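Local coordinates for protein CD1-2 antigen (Gallus gallus, PDB 3DBX) that probably presents lipid antigens at the cell surface, as a chicken CD1 glycoprotein with an MHC class I-like antigen-binding platform and an immunoglobulin-like domain, at residues 52-57 against 182-187. Numbering follows the deposited sequence.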
loop_
_atom_site.group_PDB
_atom_site.type_symbol
_atom_site.label_atom_id
_atom_site.label_comp_id
_atom_site.label_asym_id
_atom_site.label_seq_id
_atom_site.Cartn_x
_atom_site.Cartn_y
_atom_site.Cartn_z
ATOM N N ILE A 52 16.118 0.877 9.946
ATOM C CA ILE A 52 15.145 0.222 10.822
ATOM C C ILE A 52 14.101 1.229 11.356
ATOM O O ILE A 52 14.469 2.266 11.925
ATOM C CB ILE A 52 15.858 -0.507 11.955
ATOM C CG1 ILE A 52 16.346 -1.857 11.443
ATOM C CG2 ILE A 52 14.921 -0.734 13.109
ATOM C CD1 ILE A 52 17.803 -2.085 11.685
ATOM N N CYS A 53 12.814 0.900 11.189
ATOM C CA CYS A 53 11.719 1.849 11.358
ATOM C C CYS A 53 11.112 1.875 12.750
ATOM O O CYS A 53 10.390 2.815 13.094
ATOM C CB CYS A 53 10.594 1.547 10.378
ATOM S SG CYS A 53 11.044 1.500 8.632
ATOM N N ARG A 54 11.361 0.834 13.535
ATOM C CA ARG A 54 10.725 0.710 14.853
ATOM C C ARG A 54 11.761 0.463 15.926
ATOM O O ARG A 54 12.721 -0.254 15.668
ATOM C CB ARG A 54 9.677 -0.418 14.852
ATOM C CG ARG A 54 8.559 -0.215 13.847
ATOM C CD ARG A 54 7.600 0.842 14.337
ATOM N NE ARG A 54 6.508 1.035 13.395
ATOM C CZ ARG A 54 6.106 2.219 12.946
ATOM N NH1 ARG A 54 6.695 3.334 13.381
ATOM N NH2 ARG A 54 5.101 2.295 12.076
ATOM N N PRO A 55 11.565 1.055 17.139
ATOM C CA PRO A 55 12.531 0.897 18.229
ATOM C C PRO A 55 12.654 -0.542 18.749
ATOM O O PRO A 55 13.701 -0.891 19.307
ATOM C CB PRO A 55 12.001 1.848 19.324
ATOM C CG PRO A 55 11.069 2.785 18.615
ATOM C CD PRO A 55 10.445 1.930 17.545
ATOM N N TRP A 56 11.611 -1.357 18.560
ATOM C CA TRP A 56 11.626 -2.796 18.913
ATOM C C TRP A 56 12.272 -3.715 17.844
ATOM O O TRP A 56 12.456 -4.905 18.092
ATOM C CB TRP A 56 10.198 -3.295 19.259
ATOM C CG TRP A 56 9.171 -3.142 18.127
ATOM C CD1 TRP A 56 8.286 -2.121 17.963
ATOM C CD2 TRP A 56 8.951 -4.036 17.028
ATOM N NE1 TRP A 56 7.535 -2.311 16.824
ATOM C CE2 TRP A 56 7.933 -3.474 16.227
ATOM C CE3 TRP A 56 9.520 -5.250 16.639
ATOM C CZ2 TRP A 56 7.468 -4.088 15.075
ATOM C CZ3 TRP A 56 9.069 -5.849 15.490
ATOM C CH2 TRP A 56 8.048 -5.276 14.724
ATOM N N VAL A 57 12.604 -3.170 16.665
ATOM C CA VAL A 57 13.154 -3.955 15.539
ATOM C C VAL A 57 14.697 -4.219 15.540
ATOM O O VAL A 57 15.159 -5.233 14.982
ATOM C CB VAL A 57 12.731 -3.322 14.165
ATOM C CG1 VAL A 57 13.570 -3.854 13.004
ATOM C CG2 VAL A 57 11.259 -3.560 13.867
ATOM N N ARG A 182 4.672 -6.464 19.601
ATOM C CA ARG A 182 3.228 -6.441 19.847
ATOM C C ARG A 182 2.630 -5.050 20.016
ATOM O O ARG A 182 1.464 -4.840 19.700
ATOM C CB ARG A 182 2.821 -7.352 20.988
ATOM C CG ARG A 182 2.967 -8.813 20.632
ATOM C CD ARG A 182 2.223 -9.723 21.615
ATOM N NE ARG A 182 3.006 -10.016 22.782
ATOM C CZ ARG A 182 2.519 -10.461 23.932
ATOM N NH1 ARG A 182 1.209 -10.645 24.104
ATOM N NH2 ARG A 182 3.362 -10.696 24.919
ATOM N N THR A 183 3.448 -4.106 20.473
ATOM C CA THR A 183 3.047 -2.706 20.627
ATOM C C THR A 183 2.436 -2.109 19.337
ATOM O O THR A 183 1.522 -1.294 19.387
ATOM C CB THR A 183 4.203 -1.843 21.213
ATOM O OG1 THR A 183 3.708 -0.547 21.540
ATOM C CG2 THR A 183 5.360 -1.704 20.234
ATOM N N ASP A 184 2.951 -2.544 18.193
ATOM C CA ASP A 184 2.389 -2.222 16.867
ATOM C C ASP A 184 1.477 -3.317 16.291
ATOM O O ASP A 184 0.384 -3.037 15.762
ATOM C CB ASP A 184 3.542 -1.933 15.908
ATOM C CG ASP A 184 3.860 -0.467 15.830
ATOM O OD1 ASP A 184 2.986 0.293 15.335
ATOM O OD2 ASP A 184 4.953 -0.081 16.253
ATOM N N LEU A 185 1.927 -4.567 16.386
ATOM C CA LEU A 185 1.162 -5.692 15.827
ATOM C C LEU A 185 -0.146 -6.025 16.563
ATOM O O LEU A 185 -1.085 -6.542 15.929
ATOM C CB LEU A 185 2.043 -6.935 15.709
ATOM C CG LEU A 185 3.383 -6.719 14.986
ATOM C CD1 LEU A 185 4.337 -7.872 15.255
ATOM C CD2 LEU A 185 3.158 -6.521 13.484
ATOM N N GLU A 186 -0.238 -5.759 17.878
ATOM C CA GLU A 186 -1.523 -5.961 18.571
ATOM C C GLU A 186 -2.288 -4.691 18.986
ATOM O O GLU A 186 -3.168 -4.761 19.830
ATOM C CB GLU A 186 -1.379 -6.919 19.767
ATOM C CG GLU A 186 -0.905 -8.309 19.378
ATOM C CD GLU A 186 -0.669 -9.215 20.572
ATOM O OE1 GLU A 186 -1.054 -8.871 21.735
ATOM O OE2 GLU A 186 -0.099 -10.312 20.332
ATOM N N ARG A 187 -1.949 -3.553 18.393
ATOM C CA ARG A 187 -2.621 -2.301 18.651
ATOM C C ARG A 187 -4.024 -2.453 18.057
ATOM O O ARG A 187 -4.195 -3.114 17.022
ATOM C CB ARG A 187 -1.865 -1.130 17.986
ATOM C CG ARG A 187 -2.559 0.256 18.135
ATOM C CD ARG A 187 -1.703 1.425 17.544
ATOM N NE ARG A 187 -1.294 1.101 16.171
ATOM C CZ ARG A 187 -1.753 1.689 15.062
ATOM N NH1 ARG A 187 -2.601 2.699 15.111
ATOM N NH2 ARG A 187 -1.292 1.282 13.897
#
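Asp184 OD2 reaches both Trp56 and Arg54 across this contact. Starting at its root, Asp184 CB points at the 52-57 loop and lies 4.1 Å from Trp56 NE1. Next comes CG, 3.9 Å from Arg54 NE. At the tip, OD2 sits near the plane of the indole at its edge, and Trp56 NE1 donates a weak hydrogen bond to it, long at 3.5 Å but nearly straight (166° at the hydrogen). The same oxygen is 3.4 Å from Arg54 NE, a salt bridge of charges alone: the guanidinium and carboxylate planes are 18° apart and offset, so OD2 lies well out of the guanidinium plane, with no N-H aimed at it. OD1 is stationed over a face of that guanidinium. Arg54 arrives by a bend at chi2 (-75°), which also brings its CD to 3.4 Å from Asp184 OD2. Beside these polar contacts, Thr183 CG2 packs obliquely on Trp56 CD1 at 3.7 Å. Arg54 CB and Val57 CG2 cover one indole face near its rim, while the Trp56 side chain also touches Leu177 and Glu180 of helix 156-180. The contact thus ties the loop after edge strand 50-52 to short helix 182-185, at the end of the MHC class I-like platform where the chain leaves for the immunoglobulin C1-set domain.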